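Peptidoglycan-recognition protein LB (Drosophila melanogaster, PDB 7NSZ) hydrolyses the amide link between N-acetylmuramoyl residues and L-amino acids in bacterial peptidoglycan, using zinc, and probably scavenges biologically active peptidoglycan. Local coordinates at residues P39-H44 with G143-A148; P104-K109 with K150-R155; V111-I116 with K133-F138; Q127-A132 with S172-F177. The protein carries 1 engineered substitution. One frame throughout, in Å; residues are numbered along the deposited sequence.

Interaction 1 (P39-H44 with G143-A148); sequences PYVIIH and GYIDPA. With ZN (zinc ion), chain B.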
loop_
_atom_site.group_PDB
_atom_site.type_symbol
_atom_site.label_atom_id
_atom_site.label_comp_id
_atom_site.label_asym_id
_atom_site.label_seq_id
_atom_site.Cartn_x
_atom_site.Cartn_y
_atom_site.Cartn_z
ATOM N N PRO A 39 -5.975 -1.592 -12.640
ATOM C CA PRO A 39 -5.838 -0.318 -13.320
ATOM C C PRO A 39 -5.428 0.830 -12.407
ATOM O O PRO A 39 -5.104 1.859 -12.946
ATOM C CB PRO A 39 -7.246 -0.104 -13.909
ATOM C CG PRO A 39 -8.142 -0.825 -12.982
ATOM C CD PRO A 39 -7.372 -2.067 -12.589
ATOM N N TYR A 40 -5.438 0.637 -11.068
ATOM C CA TYR A 40 -5.040 1.682 -10.106
ATOM C C TYR A 40 -4.033 1.169 -9.095
ATOM O O TYR A 40 -4.035 -0.014 -8.687
ATOM C CB TYR A 40 -6.243 2.189 -9.325
ATOM C CG TYR A 40 -7.278 2.848 -10.200
ATOM C CD1 TYR A 40 -8.320 2.114 -10.730
ATOM C CD2 TYR A 40 -7.136 4.179 -10.582
ATOM C CE1 TYR A 40 -9.265 2.706 -11.560
ATOM C CE2 TYR A 40 -8.071 4.783 -11.410
ATOM C CZ TYR A 40 -9.115 4.045 -11.893
ATOM O OH TYR A 40 -10.004 4.723 -12.698
ATOM N N VAL A 41 -3.203 2.106 -8.675
ATOM C CA VAL A 41 -2.305 1.961 -7.508
ATOM C C VAL A 41 -2.690 3.073 -6.552
ATOM O O VAL A 41 -2.674 4.253 -6.962
ATOM C CB VAL A 41 -0.826 2.018 -7.886
ATOM C CG1 VAL A 41 0.055 1.986 -6.662
ATOM C CG2 VAL A 41 -0.447 0.944 -8.870
ATOM N N ILE A 42 -3.033 2.712 -5.323
ATOM C CA ILE A 42 -3.423 3.712 -4.291
ATOM C C ILE A 42 -2.369 3.703 -3.215
ATOM O O ILE A 42 -2.067 2.658 -2.605
ATOM C CB ILE A 42 -4.784 3.435 -3.659
ATOM C CG1 ILE A 42 -5.839 3.024 -4.664
ATOM C CG2 ILE A 42 -5.227 4.570 -2.771
ATOM C CD1 ILE A 42 -6.142 4.027 -5.675
ATOM N N ILE A 43 -1.826 4.866 -2.918
ATOM C CA ILE A 43 -0.796 5.046 -1.878
ATOM C C ILE A 43 -1.399 5.515 -0.575
ATOM O O ILE A 43 -2.261 6.419 -0.570
ATOM C CB ILE A 43 0.302 6.036 -2.343
ATOM C CG1 ILE A 43 0.919 5.618 -3.671
ATOM C CG2 ILE A 43 1.332 6.240 -1.277
ATOM C CD1 ILE A 43 1.561 4.256 -3.680
ATOM N N HIS A 44 -0.951 4.921 0.505
ATOM C CA HIS A 44 -1.343 5.193 1.901
ATOM C C HIS A 44 -0.131 5.437 2.759
ATOM O O HIS A 44 0.988 4.953 2.435
ATOM C CB HIS A 44 -2.152 3.992 2.480
ATOM C CG HIS A 44 -3.303 3.583 1.648
ATOM N ND1 HIS A 44 -4.571 4.072 1.958
ATOM C CD2 HIS A 44 -3.486 2.727 0.639
ATOM C CE1 HIS A 44 -5.447 3.549 1.169
ATOM N NE2 HIS A 44 -4.838 2.708 0.307
ATOM N N GLY A 143 2.563 -8.374 -15.017
ATOM C CA GLY A 143 1.211 -8.322 -15.556
ATOM C C GLY A 143 0.133 -8.197 -14.478
ATOM O O GLY A 143 -1.045 -8.280 -14.832
ATOM N N TYR A 144 0.505 -7.913 -13.232
ATOM C CA TYR A 144 -0.472 -7.687 -12.131
ATOM C C TYR A 144 -0.996 -6.256 -12.123
ATOM O O TYR A 144 -2.085 -6.012 -11.536
ATOM C CB TYR A 144 0.138 -7.979 -10.749
ATOM C CG TYR A 144 0.632 -9.395 -10.573
ATOM C CD1 TYR A 144 1.898 -9.619 -10.081
ATOM C CD2 TYR A 144 -0.156 -10.491 -10.849
ATOM C CE1 TYR A 144 2.407 -10.892 -9.888
ATOM C CE2 TYR A 144 0.343 -11.775 -10.699
ATOM C CZ TYR A 144 1.629 -11.965 -10.227
ATOM O OH TYR A 144 2.136 -13.227 -10.034
ATOM N N ILE A 145 -0.218 -5.304 -12.648
ATOM C CA ILE A 145 -0.603 -3.870 -12.694
ATOM C C ILE A 145 -0.687 -3.439 -14.158
ATOM O O ILE A 145 0.254 -3.765 -14.921
ATOM C CB ILE A 145 0.408 -3.009 -11.923
ATOM C CG1 ILE A 145 0.459 -3.429 -10.468
ATOM C CG2 ILE A 145 0.019 -1.559 -12.102
ATOM C CD1 ILE A 145 1.441 -2.693 -9.631
ATOM N N ASP A 146 -1.779 -2.827 -14.567
ATOM C CA ASP A 146 -1.926 -2.354 -15.953
ATOM C C ASP A 146 -0.730 -1.481 -16.309
ATOM O O ASP A 146 -0.325 -0.617 -15.550
ATOM C CB ASP A 146 -3.251 -1.622 -16.064
ATOM C CG ASP A 146 -3.658 -1.414 -17.496
ATOM O OD1 ASP A 146 -4.631 -2.098 -17.885
ATOM O OD2 ASP A 146 -2.962 -0.601 -18.191
ATOM N N PRO A 147 -0.119 -1.651 -17.506
ATOM C CA PRO A 147 0.966 -0.768 -17.918
ATOM C C PRO A 147 0.574 0.712 -18.015
ATOM O O PRO A 147 1.443 1.497 -17.868
ATOM C CB PRO A 147 1.393 -1.290 -19.306
ATOM C CG PRO A 147 0.244 -2.142 -19.770
ATOM C CD PRO A 147 -0.455 -2.656 -18.524
ATOM N N ALA A 148 -0.707 1.002 -18.171
ATOM C CA ALA A 148 -1.264 2.375 -18.126
ATOM C C ALA A 148 -2.007 2.641 -16.816
ATOM O O ALA A 148 -2.971 3.439 -16.796
ATOM C CB ALA A 148 -2.187 2.585 -19.295
HETATM ZN ZN ZN B . -5.046 5.457 3.423
#
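OD2 of Asp146 accepts a hydrogen bond from the backbone N of Ala148 at 2.8 Å, with an N-H...O angle of 154°, while CB of the same aspartate packs 4.0 Å from CA of Pro39. This is an Asx turn, with OD2 using the anti lone pair, the one directed away from OD1. With CG anti to the backbone N (chi1 -165°), the carboxylate is carried onward to Ala148; CB itself points toward the proline from the backbone.

The turn follows helix 126-142, which closes at Gly143 in a Schellman motif, and it leads the chain into strand 149-153, the edge partner of strand 38-45 in the mixed sheet. The contact is therefore a seam between the strand next to the sheet edge and the connection that leads into the edge strand. Pro39 itself pairs through its backbone with Lys150.

Deeper in, the seam turns apolar. Val41 and Ile145 approach at about a right angle, beside Ile136 and Val140 of the helix. Farther along the strand, His44 contributes ND1 to the zinc ion at 2.1 Å. Of the two branches of Val41, it is CG2, lying beside its own backbone N, that meets Ile145, at 4.1 Å from CG2 and 4.2 Å from CD1.

Interaction 2 (P104-K109 with K150-R155); sequences PKYNDK and KLLGHR. With ZN (zinc ion), chain B.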
loop_
_atom_site.group_PDB
_atom_site.type_symbol
_atom_site.label_atom_id
_atom_site.label_comp_id
_atom_site.label_asym_id
_atom_site.label_seq_id
_atom_site.Cartn_x
_atom_site.Cartn_y
_atom_site.Cartn_z
ATOM N N PRO A 104 -12.376 2.554 -0.553
ATOM C CA PRO A 104 -13.740 2.324 -1.073
ATOM C C PRO A 104 -13.877 2.661 -2.561
ATOM O O PRO A 104 -13.372 3.694 -2.986
ATOM C CB PRO A 104 -14.584 3.251 -0.180
ATOM C CG PRO A 104 -13.810 3.362 1.118
ATOM C CD PRO A 104 -12.333 3.312 0.696
ATOM N N LYS A 105 -14.518 1.780 -3.303
ATOM C CA LYS A 105 -14.792 1.874 -4.750
ATOM C C LYS A 105 -13.561 1.458 -5.555
ATOM O O LYS A 105 -13.716 1.274 -6.779
ATOM C CB LYS A 105 -15.177 3.293 -5.211
ATOM C CG LYS A 105 -16.259 4.013 -4.446
ATOM C CD LYS A 105 -17.545 3.358 -4.681
ATOM C CE LYS A 105 -18.718 4.158 -4.156
ATOM N NZ LYS A 105 -19.989 3.544 -4.572
ATOM N N TYR A 106 -12.406 1.203 -4.916
ATOM C CA TYR A 106 -11.193 0.760 -5.643
ATOM C C TYR A 106 -10.656 -0.572 -5.157
ATOM O O TYR A 106 -9.617 -1.019 -5.642
ATOM C CB TYR A 106 -10.103 1.817 -5.504
ATOM C CG TYR A 106 -10.419 3.065 -6.291
ATOM C CD1 TYR A 106 -11.289 4.035 -5.819
ATOM C CD2 TYR A 106 -9.862 3.254 -7.535
ATOM C CE1 TYR A 106 -11.573 5.174 -6.554
ATOM C CE2 TYR A 106 -10.166 4.349 -8.317
ATOM C CZ TYR A 106 -11.006 5.319 -7.808
ATOM O OH TYR A 106 -11.263 6.442 -8.542
ATOM N N ASN A 107 -11.296 -1.191 -4.159
ATOM C CA ASN A 107 -10.688 -2.378 -3.509
ATOM C C ASN A 107 -10.564 -3.556 -4.457
ATOM O O ASN A 107 -9.622 -4.356 -4.322
ATOM C CB ASN A 107 -11.489 -2.759 -2.271
ATOM C CG ASN A 107 -11.219 -1.807 -1.135
ATOM O OD1 ASN A 107 -10.072 -1.436 -0.861
ATOM N ND2 ASN A 107 -12.273 -1.425 -0.435
ATOM N N ASP A 108 -11.456 -3.664 -5.447
ATOM C CA ASP A 108 -11.418 -4.786 -6.415
ATOM C C ASP A 108 -10.746 -4.346 -7.724
ATOM O O ASP A 108 -10.926 -5.046 -8.713
ATOM C CB ASP A 108 -12.842 -5.277 -6.707
ATOM C CG ASP A 108 -13.666 -4.208 -7.441
ATOM O OD1 ASP A 108 -13.241 -3.024 -7.558
ATOM O OD2 ASP A 108 -14.798 -4.555 -7.838
ATOM N N LYS A 109 -9.957 -3.276 -7.729
ATOM C CA LYS A 109 -9.337 -2.817 -9.003
ATOM C C LYS A 109 -8.043 -2.042 -8.729
ATOM O O LYS A 109 -7.625 -1.189 -9.531
ATOM C CB LYS A 109 -10.341 -1.952 -9.770
ATOM C CG LYS A 109 -10.825 -0.734 -9.012
ATOM C CD LYS A 109 -11.741 0.219 -9.792
ATOM C CE LYS A 109 -13.077 -0.395 -10.134
ATOM N NZ LYS A 109 -13.973 -0.522 -8.962
ATOM N N LYS A 150 -3.218 4.117 -13.279
ATOM C CA LYS A 150 -3.326 5.454 -12.668
ATOM C C LYS A 150 -2.882 5.385 -11.214
ATOM O O LYS A 150 -3.355 4.461 -10.473
ATOM C CB LYS A 150 -4.730 6.026 -12.757
ATOM C CG LYS A 150 -5.098 6.391 -14.187
ATOM C CD LYS A 150 -6.558 6.727 -14.377
ATOM C CE LYS A 150 -6.872 6.969 -15.832
ATOM N NZ LYS A 150 -7.252 5.711 -16.526
ATOM N N LEU A 151 -2.031 6.291 -10.797
ATOM C CA LEU A 151 -1.514 6.407 -9.424
ATOM C C LEU A 151 -2.304 7.473 -8.664
ATOM O O LEU A 151 -2.374 8.650 -9.154
ATOM C CB LEU A 151 -0.003 6.718 -9.471
ATOM C CG LEU A 151 0.658 6.908 -8.116
ATOM C CD1 LEU A 151 0.867 5.546 -7.451
ATOM C CD2 LEU A 151 1.974 7.634 -8.300
ATOM N N LEU A 152 -2.808 7.116 -7.471
ATOM C CA LEU A 152 -3.608 8.044 -6.630
ATOM C C LEU A 152 -3.182 7.940 -5.179
ATOM O O LEU A 152 -2.617 6.928 -4.779
ATOM C CB LEU A 152 -5.090 7.662 -6.701
ATOM C CG LEU A 152 -5.746 7.642 -8.054
ATOM C CD1 LEU A 152 -7.124 6.964 -7.950
ATOM C CD2 LEU A 152 -5.882 9.051 -8.635
ATOM N N GLY A 153 -3.366 8.975 -4.401
ATOM C CA GLY A 153 -3.363 8.872 -2.953
ATOM C C GLY A 153 -4.772 8.621 -2.459
ATOM O O GLY A 153 -5.762 8.987 -3.098
ATOM N N HIS A 154 -4.866 7.999 -1.307
ATOM C CA HIS A 154 -6.169 7.736 -0.663
ATOM C C HIS A 154 -7.053 8.978 -0.576
ATOM O O HIS A 154 -8.235 8.859 -0.867
ATOM C CB HIS A 154 -5.884 7.128 0.688
ATOM C CG HIS A 154 -7.038 6.533 1.424
ATOM N ND1 HIS A 154 -6.893 5.988 2.662
ATOM C CD2 HIS A 154 -8.363 6.521 1.191
ATOM C CE1 HIS A 154 -8.071 5.616 3.122
ATOM N NE2 HIS A 154 -8.980 5.878 2.239
ATOM N N ARG A 155 -6.452 10.125 -0.272
ATOM C CA ARG A 155 -7.218 11.388 -0.084
ATOM C C ARG A 155 -7.937 11.752 -1.381
ATOM O O ARG A 155 -8.839 12.614 -1.280
ATOM C CB ARG A 155 -6.274 12.495 0.359
ATOM C CG ARG A 155 -5.165 12.810 -0.618
ATOM C CD ARG A 155 -4.491 14.161 -0.378
ATOM N NE ARG A 155 -3.887 14.175 0.939
ATOM C CZ ARG A 155 -3.340 15.249 1.508
ATOM N NH1 ARG A 155 -3.234 16.358 0.795
ATOM N NH2 ARG A 155 -2.866 15.211 2.725
HETATM ZN ZN ZN B . -5.046 5.457 3.423
#
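The zinc site and its bordering loop meet here: the ring of His154, a ligand of the metal through ND1 at 2.1 Å, has Pro104 beside its other nitrogen, with CD of the proline 4.5 Å from NE2. The imidazole is swung to the metal with CG anti to the backbone N (chi1 -169°), and His44 and Cys162 complete the protein ligands.

Two residues earlier, on strand 149-153 itself, the loop touches Leu152. Tyr106 and Leu152 cross at about a right angle, and CE2 of the tyrosine rests 4.0 Å from the CD1 methyl of the leucine. The same phenol ring meets Tyr40 edge-to-face, which ties it to the next strand of the sheet, 38-45.

The loop holds its own shape. A type I turn from Tyr106 to Lys109 is closed by Lys109 N and Tyr106 O at 3.1 Å. The Lys109 side chain folds back, placing NZ 2.8 Å from Lys105 O and 3.0 Å from Asp108 OD1, where it meets the syn lone pair in a salt bridge. The chemistry implies a division of labour: between the two segments the contacts are van der Waals, while polar bonds within the loop probably hold Tyr106 in position.

Interaction 3 (V111-I116 with K133-F138); sequences VGIVLI and KNLIAF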
loop_
_atom_site.group_PDB
_atom_site.type_symbol
_atom_site.label_atom_id
_atom_site.label_comp_id
_atom_site.label_asym_id
_atom_site.label_seq_id
_atom_site.Cartn_x
_atom_site.Cartn_y
_atom_site.Cartn_z
ATOM N N VAL A 111 -3.951 -1.921 -6.452
ATOM C CA VAL A 111 -2.929 -2.332 -5.493
ATOM C C VAL A 111 -2.871 -1.215 -4.484
ATOM O O VAL A 111 -2.496 -0.085 -4.823
ATOM C CB VAL A 111 -1.583 -2.603 -6.170
ATOM C CG1 VAL A 111 -0.549 -3.061 -5.183
ATOM C CG2 VAL A 111 -1.743 -3.550 -7.311
ATOM N N GLY A 112 -3.176 -1.537 -3.237
ATOM C CA GLY A 112 -3.068 -0.610 -2.107
ATOM C C GLY A 112 -1.742 -0.772 -1.388
ATOM O O GLY A 112 -1.531 -1.838 -0.791
ATOM N N ILE A 113 -0.898 0.258 -1.371
ATOM C CA ILE A 113 0.467 0.167 -0.832
ATOM C C ILE A 113 0.563 1.106 0.344
ATOM O O ILE A 113 0.285 2.311 0.133
ATOM C CB ILE A 113 1.526 0.526 -1.897
ATOM C CG1 ILE A 113 1.411 -0.358 -3.139
ATOM C CG2 ILE A 113 2.935 0.481 -1.305
ATOM C CD1 ILE A 113 2.273 0.137 -4.337
ATOM N N VAL A 114 0.855 0.616 1.526
ATOM C CA VAL A 114 1.040 1.484 2.712
ATOM C C VAL A 114 2.535 1.660 2.955
ATOM O O VAL A 114 3.314 0.719 3.074
ATOM C CB VAL A 114 0.302 0.934 3.945
ATOM C CG1 VAL A 114 0.818 -0.410 4.428
ATOM C CG2 VAL A 114 0.339 1.954 5.072
ATOM N N LEU A 115 2.952 2.917 3.082
ATOM C CA LEU A 115 4.292 3.270 3.549
ATOM C C LEU A 115 4.201 3.443 5.056
ATOM O O LEU A 115 3.522 4.357 5.524
ATOM C CB LEU A 115 4.850 4.517 2.852
ATOM C CG LEU A 115 5.507 4.254 1.503
ATOM C CD1 LEU A 115 4.541 3.935 0.410
ATOM C CD2 LEU A 115 6.367 5.477 1.089
ATOM N N ILE A 116 4.748 2.522 5.820
ATOM C CA ILE A 116 4.594 2.520 7.290
ATOM C C ILE A 116 5.198 3.824 7.834
ATOM O O ILE A 116 6.322 4.223 7.460
ATOM C CB ILE A 116 5.241 1.273 7.924
ATOM C CG1 ILE A 116 4.526 0.012 7.432
ATOM C CG2 ILE A 116 5.253 1.335 9.439
ATOM C CD1 ILE A 116 5.306 -1.263 7.632
ATOM N N LYS A 133 8.411 2.281 -5.629
ATOM C CA LYS A 133 8.512 2.359 -7.110
ATOM C C LYS A 133 8.917 0.983 -7.686
ATOM O O LYS A 133 8.352 0.615 -8.714
ATOM C CB LYS A 133 9.493 3.439 -7.549
ATOM C CG LYS A 133 9.085 4.833 -7.111
ATOM C CD LYS A 133 10.230 5.830 -7.394
ATOM C CE LYS A 133 9.955 7.244 -6.934
ATOM N NZ LYS A 133 11.078 8.160 -7.261
ATOM N N ASN A 134 9.805 0.284 -6.991
ATOM C CA ASN A 134 10.251 -1.050 -7.465
ATOM C C ASN A 134 9.092 -2.057 -7.419
ATOM O O ASN A 134 8.856 -2.834 -8.359
ATOM C CB ASN A 134 11.434 -1.532 -6.644
ATOM C CG ASN A 134 12.695 -0.747 -6.977
ATOM O OD1 ASN A 134 12.823 -0.204 -8.077
ATOM N ND2 ASN A 134 13.613 -0.655 -6.032
ATOM N N LEU A 135 8.263 -1.994 -6.369
ATOM C CA LEU A 135 7.090 -2.880 -6.294
ATOM C C LEU A 135 6.150 -2.624 -7.469
ATOM O O LEU A 135 5.643 -3.561 -8.078
ATOM C CB LEU A 135 6.389 -2.648 -4.962
ATOM C CG LEU A 135 5.073 -3.372 -4.767
ATOM C CD1 LEU A 135 5.201 -4.892 -4.863
ATOM C CD2 LEU A 135 4.420 -2.965 -3.469
ATOM N N ILE A 136 5.865 -1.357 -7.756
ATOM C CA ILE A 136 4.967 -1.010 -8.875
ATOM C C ILE A 136 5.570 -1.528 -10.182
ATOM O O ILE A 136 4.860 -2.128 -10.983
ATOM C CB ILE A 136 4.667 0.496 -8.871
ATOM C CG1 ILE A 136 3.941 0.934 -7.587
ATOM C CG2 ILE A 136 3.933 0.857 -10.156
ATOM C CD1 ILE A 136 3.955 2.431 -7.361
ATOM N N ALA A 137 6.844 -1.263 -10.390
ATOM C CA ALA A 137 7.566 -1.695 -11.609
ATOM C C ALA A 137 7.508 -3.223 -11.751
ATOM O O ALA A 137 7.167 -3.719 -12.838
ATOM C CB ALA A 137 9.010 -1.217 -11.583
ATOM N N PHE A 138 7.689 -3.948 -10.675
ATOM C CA PHE A 138 7.630 -5.433 -10.671
ATOM C C PHE A 138 6.207 -5.902 -10.988
ATOM O O PHE A 138 5.986 -6.870 -11.760
ATOM C CB PHE A 138 8.061 -6.011 -9.325
#
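Apolar contact carries the whole meeting of Ile113 with Leu135 and Ile136, and all three side chains are buried. Ile113 and Leu135 reach toward each other tip to tip, CD1 of the isoleucine standing 3.9 Å from CD2 of the leucine. That same leucine methyl also lies 4.0 Å from Ile113 CG1, so it touches the last two carbons of the chain. Ile136 is met at a slant and one bond short of its end: its CG1 is 3.7 Å from Ile113 CD1, while its own CD1 is farther, at 4.2 Å. A single methyl, CD1 of Ile113, thus lodges between two consecutive residues of the helix. Its reach comes from a nearly straight chain, with chi2 at 169°. Leu135 answers from the helix with CG anti to the backbone N (chi1 174°), which carries CD2 toward the sheet.

The fold behind this contact is that of the N-acetylmuramoyl-L-alanine amidase 2 family, a mixed central sheet with helices packed against it. Strand 110-115 runs within the sheet between strands 82-84 and 38-45, and helix 126-142 covers the face on which Ile113 projects. Neighbours from both flanking strands extend the same layer: Ile84 and Val41 touch Ile113, Phe82 touches Leu135, and Val41 also reaches Ile136.

Backbone hydrogen bonds run within the helix and within the sheet, not between them. In the helix, Ala137 N bonds to Lys133 O at 2.9 Å and Phe138 N to Asn134 O at 2.8 Å. In the sheet, Ile113 pairs with Ile42, and Gly112 with Ser81 and Phe82 on the other side.

Interaction 4 (Q127-A132 with S172-F177); sequences QMLDAA and SSWPHF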
loop_
_atom_site.group_PDB
_atom_site.type_symbol
_atom_site.label_atom_id
_atom_site.label_comp_id
_atom_site.label_asym_id
_atom_site.label_seq_id
_atom_site.Cartn_x
_atom_site.Cartn_y
_atom_site.Cartn_z
ATOM N N GLN A 127 14.959 4.903 0.715
ATOM C CA GLN A 127 14.788 3.436 0.546
ATOM C C GLN A 127 13.303 3.058 0.504
ATOM O O GLN A 127 12.967 2.056 -0.139
ATOM C CB GLN A 127 15.560 2.649 1.611
ATOM C CG GLN A 127 15.094 2.821 3.039
ATOM C CD GLN A 127 15.714 3.981 3.782
ATOM O OE1 GLN A 127 16.268 4.885 3.147
ATOM N NE2 GLN A 127 15.535 3.992 5.091
ATOM N N MET A 128 12.442 3.789 1.208
ATOM C CA MET A 128 10.979 3.522 1.175
ATOM C C MET A 128 10.437 3.954 -0.178
ATOM O O MET A 128 9.620 3.252 -0.763
ATOM C CB MET A 128 10.259 4.229 2.316
ATOM C CG MET A 128 10.674 3.715 3.679
ATOM S SD MET A 128 9.673 4.452 4.985
ATOM C CE MET A 128 8.136 3.596 4.665
ATOM N N LEU A 129 10.840 5.127 -0.663
ATOM C CA LEU A 129 10.329 5.627 -1.963
ATOM C C LEU A 129 10.769 4.705 -3.102
ATOM O O LEU A 129 9.968 4.317 -3.953
ATOM C CB LEU A 129 10.787 7.053 -2.216
ATOM C CG LEU A 129 10.405 8.050 -1.140
ATOM C CD1 LEU A 129 11.033 9.421 -1.479
ATOM C CD2 LEU A 129 8.914 8.177 -0.898
ATOM N N ASP A 130 12.034 4.298 -3.078
ATOM C CA ASP A 130 12.566 3.348 -4.061
ATOM C C ASP A 130 11.837 2.000 -3.983
ATOM O O ASP A 130 11.493 1.419 -5.033
ATOM C CB ASP A 130 14.057 3.156 -3.824
ATOM C CG ASP A 130 14.917 4.332 -4.287
ATOM O OD1 ASP A 130 14.380 5.209 -4.995
ATOM O OD2 ASP A 130 16.137 4.286 -4.007
ATOM N N ALA A 131 11.607 1.483 -2.767
ATOM C CA ALA A 131 10.898 0.196 -2.648
ATOM C C ALA A 131 9.517 0.289 -3.274
ATOM O O ALA A 131 9.079 -0.621 -3.982
ATOM C CB ALA A 131 10.807 -0.187 -1.216
ATOM N N ALA A 132 8.775 1.374 -3.027
ATOM C CA ALA A 132 7.405 1.502 -3.563
ATOM C C ALA A 132 7.472 1.503 -5.077
ATOM O O ALA A 132 6.702 0.841 -5.712
ATOM C CB ALA A 132 6.681 2.694 -3.002
ATOM N N SER A 172 2.811 12.946 -6.087
ATOM C CA SER A 172 2.344 13.850 -7.175
ATOM C C SER A 172 3.432 14.024 -8.227
ATOM O O SER A 172 3.081 14.426 -9.341
ATOM C CB SER A 172 1.844 15.178 -6.705
ATOM O OG SER A 172 0.779 15.056 -5.762
ATOM N N SER A 173 4.678 13.690 -7.917
ATOM C CA SER A 173 5.788 13.834 -8.898
ATOM C C SER A 173 6.118 12.502 -9.562
ATOM O O SER A 173 7.098 12.453 -10.317
ATOM C CB SER A 173 7.002 14.374 -8.202
ATOM O OG SER A 173 7.659 13.379 -7.418
ATOM N N TRP A 174 5.457 11.395 -9.184
ATOM C CA TRP A 174 5.742 10.075 -9.763
ATOM C C TRP A 174 5.065 9.926 -11.119
ATOM O O TRP A 174 3.991 10.469 -11.392
ATOM C CB TRP A 174 5.299 8.939 -8.827
ATOM C CG TRP A 174 6.075 8.837 -7.557
ATOM C CD1 TRP A 174 6.987 9.729 -7.068
ATOM C CD2 TRP A 174 5.908 7.843 -6.543
ATOM N NE1 TRP A 174 7.431 9.318 -5.851
ATOM C CE2 TRP A 174 6.800 8.156 -5.500
ATOM C CE3 TRP A 174 5.146 6.661 -6.456
ATOM C CZ2 TRP A 174 6.906 7.390 -4.339
ATOM C CZ3 TRP A 174 5.252 5.903 -5.316
ATOM C CH2 TRP A 174 6.121 6.247 -4.284
ATOM N N PRO A 175 5.641 9.051 -11.965
ATOM C CA PRO A 175 4.957 8.602 -13.166
ATOM C C PRO A 175 3.537 8.124 -12.850
ATOM O O PRO A 175 3.289 7.420 -11.865
ATOM C CB PRO A 175 5.786 7.423 -13.710
ATOM C CG PRO A 175 7.093 7.476 -12.986
ATOM C CD PRO A 175 6.923 8.362 -11.770
ATOM N N HIS A 176 2.639 8.446 -13.732
ATOM C CA HIS A 176 1.260 7.903 -13.763
ATOM C C HIS A 176 0.359 8.590 -12.729
ATOM O O HIS A 176 -0.825 8.240 -12.694
ATOM C CB HIS A 176 1.241 6.375 -13.562
ATOM C CG HIS A 176 1.876 5.604 -14.670
ATOM N ND1 HIS A 176 1.154 4.773 -15.462
ATOM C CD2 HIS A 176 3.159 5.550 -15.106
ATOM C CE1 HIS A 176 1.978 4.215 -16.370
ATOM N NE2 HIS A 176 3.196 4.690 -16.159
ATOM N N PHE A 177 0.850 9.528 -11.944
ATOM C CA PHE A 177 -0.006 10.291 -11.016
ATOM C C PHE A 177 -1.066 11.015 -11.820
ATOM O O PHE A 177 -0.767 11.567 -12.908
ATOM C CB PHE A 177 0.824 11.287 -10.224
ATOM C CG PHE A 177 -0.041 12.089 -9.296
ATOM C CD1 PHE A 177 -0.528 11.553 -8.103
ATOM C CD2 PHE A 177 -0.396 13.391 -9.637
ATOM C CE1 PHE A 177 -1.392 12.283 -7.307
ATOM C CE2 PHE A 177 -1.256 14.114 -8.818
ATOM C CZ PHE A 177 -1.715 13.574 -7.642
#
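Trp174 presents the benzene side of its indole to helix 126-142. The CD2 methyl of Leu129 meets the rim of the benzene ring almost level with it, 4.1 Å from CZ2; the two side chains cross at about a right angle. The CB of Ala132, three residues and nearly one helical turn farther on, approaches CH2 at 3.8 Å from an oblique direction. Lys133, the next residue of the helix, adds a cation-pi contact to the same indole. In the loop itself, the Phe177 ring carries Ser172 CA over the centre of one face, 3.6 Å above its plane, and the His176 ring has Pro175 CB at its edge.

The indole also has a polar anchor: NE1, attached to the same ring carbon as CZ2, is bonded to OE2 of Glu170. The Glu170 bond, together with the methyls of Leu129 and Ala132 against the benzene ring, probably fixes the rotation of the buried indole. A type II turn from Trp174 to Phe177 then carries the chain away, closed by a weak bond from Phe177 N to Trp174 O at 3.3 Å.

The loop follows helix 165-171, whose last turn supplies Glu170, and it runs beside the edge strand 149-153, where His176 pairs with Leu151 through the backbone. Trp174 thus bridges from that edge to helix 126-142, whose Met128 and Ala131 rest on Ile84 of strand 82-84.

Interactions 1, 2 and 3 share one sheet, and adjacent backbones tie them together: Ile43 N lies 2.9 Å from Leu152 O, and Ile42 N lies 2.9 Å from Val111 O. Interactions 3 and 4 both use helix 126-142, their centres about 8 Å apart, and Lys133 CE comes within 3.4 Å of Trp174 NE1. Interaction 4 returns to the strand of interaction 2 where Leu151 CD2 packs 3.6 Å from Trp174 CB. The zinc ion joins interactions 1 and 2 directly through His44 and His154. Interaction 3 is farther from the metal, with the Ile113 side chain about 10 Å away, and the Trp174 side chain of interaction 4 is about 14 Å from it.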